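Local coordinates for hypothetical sugar ABC-transporter sugar binding protein (Arthrobacter globiformis, PDB 7BVT), which binds cyclic alpha-maltosyl-1,6-maltose and probably serves as the solute-binding protein of a bacterial sugar ABC transporter, at residues S345-W350 with P356-Y361; T72-S77 with P95-I100; G108-D113 with A311-L316. One frame throughout, in Å; residues are numbered along the deposited sequence.

Contact 1 (S345-W350 with P356-Y361); sequences SAYLEW and PRLLPY
Leu348 on helix 345-354 and Leu359 of helix 359-363 meet through one methyl each, and the Leu348 side chain is the one to trace outward. Its CB leaves the helix across the line to the other segment, 5.0 Å from Leu359 CD1. At chi1 -71° the branch point, Leu348 CG, lies beside the backbone N and anti to the carbonyl carbon, 4.8 Å from Leu359 CD1. Beyond it the two branches part company: CD1 heads away from Leu359, while CD2 reaches across and presses on Leu359 CD1 at 3.5 Å, tighter than usual for two carbons. The two side chains cross at about a right angle, so a single methyl pair carries the touch. Leucine suits both places because its forked end lets one branch bridge the gap.

One residue back, Tyr347 stretches alongside. With CG anti to the backbone N (chi1 174°), its ring is carried toward the 356-361 segment until the phenolic oxygen OH stands 3.8 Å from Leu358 CD2, again with the side chains crossing nearly at right angles. Here only the end of the tyrosine touches. Both Tyr347 and Leu358 are buried: Pro336 and Val362 pack on the tyrosine, Leu335 and Val266 on the leucine.

Next door, Arg357 is hydrogen-bonded to Phe277 and Thr279, which fastens the second segment beside strand 277-280. Two consecutive short helices, 345-354 and 359-363, joined by a tight connection, thus make a local hydrophobic contact through leucine methyls beside a strand of the solute-binding fold.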
# COMPACT_ATOMS: atom_id res chain seq x y z
N SER A 345 9.90 -19.67 -8.08
CA SER A 345 11.38 -19.86 -8.01
C SER A 345 12.11 -18.82 -8.85
O SER A 345 13.05 -18.22 -8.35
CB SER A 345 11.75 -21.26 -8.45
OG SER A 345 11.30 -22.17 -7.48
N ALA A 346 11.71 -18.62 -10.09
CA ALA A 346 12.34 -17.63 -10.98
C ALA A 346 12.50 -16.32 -10.21
O ALA A 346 13.65 -15.88 -10.05
CB ALA A 346 11.55 -17.40 -12.23
N TYR A 347 11.38 -15.74 -9.77
CA TYR A 347 11.35 -14.35 -9.24
C TYR A 347 12.10 -14.35 -7.92
O TYR A 347 12.89 -13.42 -7.72
CB TYR A 347 9.92 -13.83 -9.08
CG TYR A 347 9.81 -12.49 -8.41
CD1 TYR A 347 10.21 -11.34 -9.05
CD2 TYR A 347 9.32 -12.38 -7.11
CE1 TYR A 347 10.17 -10.10 -8.44
CE2 TYR A 347 9.25 -11.15 -6.48
CZ TYR A 347 9.66 -10.01 -7.15
OH TYR A 347 9.62 -8.82 -6.51
N LEU A 348 11.85 -15.32 -7.06
CA LEU A 348 12.46 -15.41 -5.71
C LEU A 348 13.98 -15.53 -5.83
O LEU A 348 14.67 -14.91 -5.02
CB LEU A 348 11.84 -16.56 -4.91
CG LEU A 348 10.40 -16.28 -4.48
CD1 LEU A 348 9.73 -17.52 -3.96
CD2 LEU A 348 10.34 -15.15 -3.46
N GLU A 349 14.48 -16.25 -6.84
CA GLU A 349 15.94 -16.49 -7.00
C GLU A 349 16.61 -15.18 -7.37
O GLU A 349 17.65 -14.80 -6.81
CB GLU A 349 16.20 -17.55 -8.07
CG GLU A 349 16.00 -18.95 -7.53
CD GLU A 349 16.53 -20.02 -8.47
OE1 GLU A 349 17.47 -19.71 -9.23
OE2 GLU A 349 15.98 -21.16 -8.43
N TRP A 350 15.97 -14.50 -8.28
CA TRP A 350 16.34 -13.14 -8.69
C TRP A 350 16.33 -12.18 -7.50
O TRP A 350 17.23 -11.29 -7.36
CB TRP A 350 15.35 -12.70 -9.74
CG TRP A 350 15.85 -11.44 -10.30
CD1 TRP A 350 16.83 -11.32 -11.26
CD2 TRP A 350 15.54 -10.12 -9.84
NE1 TRP A 350 17.08 -10.00 -11.47
CE2 TRP A 350 16.32 -9.24 -10.60
CE3 TRP A 350 14.67 -9.61 -8.86
CZ2 TRP A 350 16.21 -7.86 -10.45
CZ3 TRP A 350 14.60 -8.24 -8.68
CH2 TRP A 350 15.37 -7.39 -9.47
N PRO A 356 18.06 -8.73 -2.13
CA PRO A 356 17.62 -9.71 -1.13
C PRO A 356 16.77 -9.07 -0.00
O PRO A 356 15.96 -9.78 0.59
CB PRO A 356 18.94 -10.28 -0.58
CG PRO A 356 19.94 -9.27 -0.95
CD PRO A 356 19.51 -8.65 -2.26
N ARG A 357 16.98 -7.79 0.27
CA ARG A 357 16.20 -7.10 1.36
C ARG A 357 14.74 -6.90 0.91
O ARG A 357 13.92 -6.56 1.73
CB ARG A 357 16.89 -5.84 1.82
CG ARG A 357 18.15 -6.20 2.60
CD ARG A 357 18.98 -5.00 2.90
NE ARG A 357 19.52 -4.40 1.69
CZ ARG A 357 20.43 -3.44 1.70
NH1 ARG A 357 20.84 -2.94 2.85
NH2 ARG A 357 20.91 -2.95 0.58
N LEU A 358 14.42 -7.13 -0.36
CA LEU A 358 13.01 -7.07 -0.78
C LEU A 358 12.30 -8.36 -0.37
O LEU A 358 11.06 -8.36 -0.32
CB LEU A 358 12.94 -6.84 -2.30
CG LEU A 358 11.61 -6.32 -2.82
CD1 LEU A 358 11.34 -4.91 -2.41
CD2 LEU A 358 11.56 -6.43 -4.34
N LEU A 359 13.00 -9.44 -0.02
CA LEU A 359 12.33 -10.74 0.11
C LEU A 359 11.25 -10.67 1.19
O LEU A 359 10.16 -11.21 1.03
CB LEU A 359 13.34 -11.88 0.40
CG LEU A 359 12.71 -13.26 0.50
CD1 LEU A 359 12.03 -13.65 -0.79
CD2 LEU A 359 13.73 -14.36 0.90
N PRO A 360 11.46 -10.05 2.38
CA PRO A 360 10.41 -10.07 3.39
C PRO A 360 9.14 -9.42 2.84
O PRO A 360 8.06 -9.85 3.20
CB PRO A 360 11.00 -9.23 4.52
CG PRO A 360 12.48 -9.53 4.38
CD PRO A 360 12.72 -9.45 2.88
N TYR A 361 9.29 -8.38 2.04
CA TYR A 361 8.13 -7.65 1.45
C TYR A 361 7.37 -8.58 0.50
O TYR A 361 6.13 -8.61 0.46
CB TYR A 361 8.62 -6.39 0.77
CG TYR A 361 9.11 -5.31 1.70
CD1 TYR A 361 8.25 -4.35 2.18
CD2 TYR A 361 10.46 -5.21 2.03
CE1 TYR A 361 8.66 -3.32 2.99
CE2 TYR A 361 10.89 -4.17 2.84
CZ TYR A 361 10.00 -3.21 3.30
OH TYR A 361 10.38 -2.19 4.10

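Contact 2 (T72-S77 with P95-I100); sequences TKLRAS and PQIADI
Ile100 faces Leu74 and Arg75 across two nearly parallel helices, whose short axes approach to 10.2 Å with 16° between their directions. Aliphatic contact dominates. Leu74, placed by chi1 -69° with CG beside its backbone N, lays its CD1 methyl against the CG1-CD1 end of Ile97, 3.8 Å from each atom; the two side chains meet at a slant. Behind this methyl, Leu74 CB faces Ile100 CD1 at 4.2 Å. Trp33 of strand 28-34 packs on Leu74 and Leu71 on Ile97, which suits wholly apolar residues there.

A second kind of contact joins hydrocarbon to backbone: the other branch of Ile100, CG2, is anti to its own N and rests 3.5 Å from the carbonyl oxygen of Leu74. The beta-branch thus divides the work, CG2 going to the main chain and CG1-CD1 to the side chains.

The third kind uses the stem of a charged residue. Arg75 CG lies 3.7 Å from Ile100 CD1, and its chain then runs on extended from CG to NE, back along its own helix toward Thr72, whose OG1 lies in plane at the guanidinium edge. With an alanine in place of Ile100, both branches would be gone, which is likely to open a gap beside Leu74 and leave the Arg75 methylenes without their apolar partner.

Helix 70-80 is the crossover of a beta-alpha-beta unit linking parallel strands 58-64 and 86-90, and helix 94-100 follows the second strand. Chemically the pair relies on shape and exclusion of water, not on directional bonds between the segments, with the arginine charge kept at the exposed margin while its methylenes extend the apolar surface.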
# COMPACT_ATOMS: atom_id res chain seq x y z
N THR A 72 -8.67 15.44 -10.43
CA THR A 72 -9.33 16.66 -10.95
C THR A 72 -9.40 16.60 -12.48
O THR A 72 -10.41 16.96 -13.04
CB THR A 72 -8.66 17.93 -10.41
OG1 THR A 72 -8.80 17.95 -8.99
CG2 THR A 72 -9.31 19.16 -10.99
N LYS A 73 -8.40 16.05 -13.15
CA LYS A 73 -8.47 15.86 -14.61
C LYS A 73 -9.60 14.88 -14.97
O LYS A 73 -10.36 15.10 -15.95
CB LYS A 73 -7.12 15.39 -15.11
CG LYS A 73 -7.09 15.21 -16.60
CD LYS A 73 -5.84 15.54 -17.27
CE LYS A 73 -5.99 15.21 -18.73
NZ LYS A 73 -5.54 16.32 -19.59
N LEU A 74 -9.72 13.77 -14.24
CA LEU A 74 -10.82 12.84 -14.56
C LEU A 74 -12.20 13.48 -14.36
O LEU A 74 -13.07 13.23 -15.21
CB LEU A 74 -10.66 11.59 -13.71
CG LEU A 74 -9.47 10.72 -14.04
CD1 LEU A 74 -9.41 9.57 -13.04
CD2 LEU A 74 -9.53 10.17 -15.42
N ARG A 75 -12.43 14.29 -13.31
CA ARG A 75 -13.72 14.94 -13.10
C ARG A 75 -14.03 15.86 -14.28
O ARG A 75 -15.15 15.88 -14.75
CB ARG A 75 -13.73 15.66 -11.75
CG ARG A 75 -13.66 14.72 -10.55
CD ARG A 75 -13.86 15.51 -9.26
NE ARG A 75 -13.33 14.79 -8.09
CZ ARG A 75 -12.15 15.03 -7.50
NH1 ARG A 75 -11.35 16.01 -7.92
NH2 ARG A 75 -11.78 14.31 -6.46
N ALA A 76 -13.06 16.66 -14.72
CA ALA A 76 -13.26 17.59 -15.86
C ALA A 76 -13.56 16.78 -17.14
O ALA A 76 -14.49 17.11 -17.92
CB ALA A 76 -12.04 18.45 -16.02
N SER A 77 -12.83 15.69 -17.33
CA SER A 77 -12.93 14.82 -18.52
C SER A 77 -14.31 14.12 -18.54
O SER A 77 -14.85 13.87 -19.65
CB SER A 77 -11.78 13.85 -18.53
OG SER A 77 -10.51 14.48 -18.80
N PRO A 95 -12.50 3.63 -5.77
CA PRO A 95 -13.91 3.86 -5.49
C PRO A 95 -14.37 5.26 -5.85
O PRO A 95 -15.51 5.40 -6.25
CB PRO A 95 -14.03 3.62 -3.95
CG PRO A 95 -12.79 2.87 -3.59
CD PRO A 95 -11.72 3.29 -4.56
N GLN A 96 -13.46 6.23 -5.78
CA GLN A 96 -13.81 7.61 -6.20
C GLN A 96 -13.95 7.66 -7.71
O GLN A 96 -14.90 8.31 -8.22
CB GLN A 96 -12.75 8.56 -5.68
CG GLN A 96 -12.72 8.59 -4.15
CD GLN A 96 -11.54 9.38 -3.69
OE1 GLN A 96 -11.56 10.60 -3.77
NE2 GLN A 96 -10.49 8.69 -3.23
N ILE A 97 -13.03 7.04 -8.42
CA ILE A 97 -13.05 7.05 -9.91
C ILE A 97 -14.30 6.33 -10.41
O ILE A 97 -14.92 6.78 -11.40
CB ILE A 97 -11.74 6.45 -10.46
CG1 ILE A 97 -10.57 7.40 -10.13
CG2 ILE A 97 -11.88 6.14 -11.96
CD1 ILE A 97 -9.23 6.84 -10.36
N ALA A 98 -14.73 5.28 -9.72
CA ALA A 98 -15.93 4.52 -10.10
C ALA A 98 -17.17 5.43 -10.07
O ALA A 98 -18.14 5.13 -10.74
CB ALA A 98 -16.07 3.31 -9.20
N ASP A 99 -17.17 6.50 -9.27
CA ASP A 99 -18.29 7.47 -9.20
C ASP A 99 -18.09 8.59 -10.23
O ASP A 99 -19.04 9.33 -10.43
CB ASP A 99 -18.41 8.08 -7.79
CG ASP A 99 -19.01 7.15 -6.74
OD1 ASP A 99 -19.69 6.19 -7.14
OD2 ASP A 99 -18.76 7.39 -5.52
N ILE A 100 -16.91 8.75 -10.82
CA ILE A 100 -16.63 9.83 -11.81
C ILE A 100 -17.15 9.40 -13.17
O ILE A 100 -17.77 10.22 -13.88
CB ILE A 100 -15.14 10.17 -11.87
CG1 ILE A 100 -14.71 10.75 -10.53
CG2 ILE A 100 -14.90 11.10 -13.09
CD1 ILE A 100 -13.26 11.02 -10.41

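Contact 3 (G108-D113 with A311-L316); sequences GRIPDD and AAADFL
Arg109 and Ala313 bring the two backbones closest, their CA atoms 5.8 Å apart, where the loop 108-111 passes helix 306-319 before Pro111, at the N-cap position, leads into helix 112-117. CB of Arg109 abuts CB of Ala313 at 3.5 Å, a close approach that the small alanine permits. From there the arginine turns off: chi1 is -60°, with CG beside the backbone N, and the chain runs extended from CG to NE, taking the guanidinium away from the 311-316 segment to a salt bridge between NH1 and Asp310. Arginine therefore serves twice, its first carbon packing on the helix and its charge pairing one residue before the segment.

This helix lies against the sheet of the lobe that holds the N terminus, as in the alpha/beta lobes of solute-binding proteins: Ala312 and Leu316 pack on strands 86-90 and 292-301, while Ala313 turns to the loop.

Ile110 fills the next place along. Its CG1 sits 4.3 Å from Ala313 CB and 4.2 Å from the carbonyl oxygen of Ala313, an oxygen that also accepts a hydrogen bond from Ser317. Further out, CD1 reaches Leu316 CB at 4.1 Å. With CG1 anti to the carbonyl carbon, the long isoleucine branch points in between Ala313 and Leu316, one turn apart, and meets Leu316 at a slant.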
# COMPACT_ATOMS: atom_id res chain seq x y z
N GLY A 108 -14.63 -11.51 -17.48
CA GLY A 108 -14.99 -11.90 -18.85
C GLY A 108 -14.20 -11.15 -19.91
O GLY A 108 -14.41 -11.45 -21.10
N ARG A 109 -13.33 -10.23 -19.51
CA ARG A 109 -12.47 -9.46 -20.48
C ARG A 109 -11.01 -9.86 -20.26
O ARG A 109 -10.30 -10.13 -21.21
CB ARG A 109 -12.71 -7.96 -20.31
CG ARG A 109 -14.14 -7.51 -20.54
CD ARG A 109 -14.30 -6.00 -20.70
NE ARG A 109 -15.70 -5.56 -20.43
CZ ARG A 109 -16.67 -5.57 -21.33
NH1 ARG A 109 -16.43 -5.89 -22.58
NH2 ARG A 109 -17.89 -5.19 -21.00
N ILE A 110 -10.58 -9.90 -19.03
CA ILE A 110 -9.25 -10.44 -18.65
C ILE A 110 -9.43 -11.92 -18.37
O ILE A 110 -10.41 -12.28 -17.71
CB ILE A 110 -8.69 -9.64 -17.46
CG1 ILE A 110 -8.57 -8.16 -17.84
CG2 ILE A 110 -7.40 -10.25 -16.95
CD1 ILE A 110 -8.00 -7.28 -16.73
N PRO A 111 -8.51 -12.81 -18.76
CA PRO A 111 -8.72 -14.24 -18.56
C PRO A 111 -8.98 -14.58 -17.10
O PRO A 111 -8.35 -14.05 -16.17
CB PRO A 111 -7.41 -14.88 -19.03
CG PRO A 111 -6.97 -13.92 -20.10
CD PRO A 111 -7.26 -12.57 -19.51
N ASP A 112 -9.94 -15.46 -16.89
CA ASP A 112 -10.30 -15.91 -15.55
C ASP A 112 -9.06 -16.35 -14.78
O ASP A 112 -8.88 -15.98 -13.56
CB ASP A 112 -11.31 -17.06 -15.61
CG ASP A 112 -12.62 -16.85 -16.35
OD1 ASP A 112 -12.98 -15.73 -16.77
OD2 ASP A 112 -13.35 -17.85 -16.47
N ASP A 113 -8.16 -17.13 -15.39
CA ASP A 113 -6.98 -17.66 -14.65
C ASP A 113 -6.04 -16.51 -14.24
O ASP A 113 -5.41 -16.60 -13.19
CB ASP A 113 -6.24 -18.75 -15.41
CG ASP A 113 -7.05 -20.04 -15.55
OD1 ASP A 113 -8.14 -20.12 -14.97
OD2 ASP A 113 -6.58 -20.94 -16.28
N ALA A 311 -10.65 -4.05 -26.28
CA ALA A 311 -9.31 -3.60 -26.76
C ALA A 311 -8.45 -3.20 -25.55
O ALA A 311 -7.26 -3.60 -25.43
CB ALA A 311 -9.43 -2.45 -27.73
N ALA A 312 -9.03 -2.41 -24.66
CA ALA A 312 -8.32 -1.93 -23.46
C ALA A 312 -7.94 -3.14 -22.62
O ALA A 312 -6.80 -3.24 -22.10
CB ALA A 312 -9.21 -0.99 -22.70
N ALA A 313 -8.91 -4.03 -22.39
CA ALA A 313 -8.66 -5.20 -21.52
C ALA A 313 -7.63 -6.14 -22.17
O ALA A 313 -6.94 -6.87 -21.47
CB ALA A 313 -9.98 -5.92 -21.23
N ASP A 314 -7.46 -6.12 -23.49
CA ASP A 314 -6.46 -6.96 -24.17
C ASP A 314 -5.06 -6.50 -23.73
O ASP A 314 -4.22 -7.35 -23.44
CB ASP A 314 -6.56 -6.92 -25.70
CG ASP A 314 -5.61 -7.88 -26.37
OD1 ASP A 314 -5.92 -9.10 -26.34
OD2 ASP A 314 -4.54 -7.43 -26.89
N PHE A 315 -4.84 -5.20 -23.69
CA PHE A 315 -3.55 -4.65 -23.20
C PHE A 315 -3.34 -5.02 -21.72
O PHE A 315 -2.26 -5.54 -21.37
CB PHE A 315 -3.48 -3.15 -23.40
CG PHE A 315 -2.28 -2.55 -22.72
CD1 PHE A 315 -1.00 -2.90 -23.10
CD2 PHE A 315 -2.47 -1.73 -21.63
CE1 PHE A 315 0.09 -2.40 -22.42
CE2 PHE A 315 -1.38 -1.22 -20.95
CZ PHE A 315 -0.10 -1.54 -21.37
N LEU A 316 -4.37 -4.85 -20.90
CA LEU A 316 -4.22 -5.16 -19.45
C LEU A 316 -3.97 -6.67 -19.30
O LEU A 316 -3.15 -7.06 -18.47
CB LEU A 316 -5.47 -4.69 -18.70
CG LEU A 316 -5.71 -3.20 -18.58
CD1 LEU A 316 -6.93 -2.90 -17.74
CD2 LEU A 316 -4.51 -2.46 -18.05

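Contacts 2 and 3 belong to the same alpha/beta lobe: their centres are 22 Å apart, their nearest atoms about 12 Å, and helices 94-100 and 112-117 follow each other in the chain. Strand 86-90 carries Ile86, on which helix 306-319 of contact 3 packs, and ends at the pocket residue Asp90, shortly before helix 94-100 of contact 2. Contact 1 lies on the opposite side of the chain's centre from contact 2, with 36 Å between centres, and 28 Å from contact 3. A bound glucose unit lies about 11 Å from the side chain of Leu358 in contact 1, and one about 12 Å from that of Ile97 in contact 2, so neither contact lines the pocket.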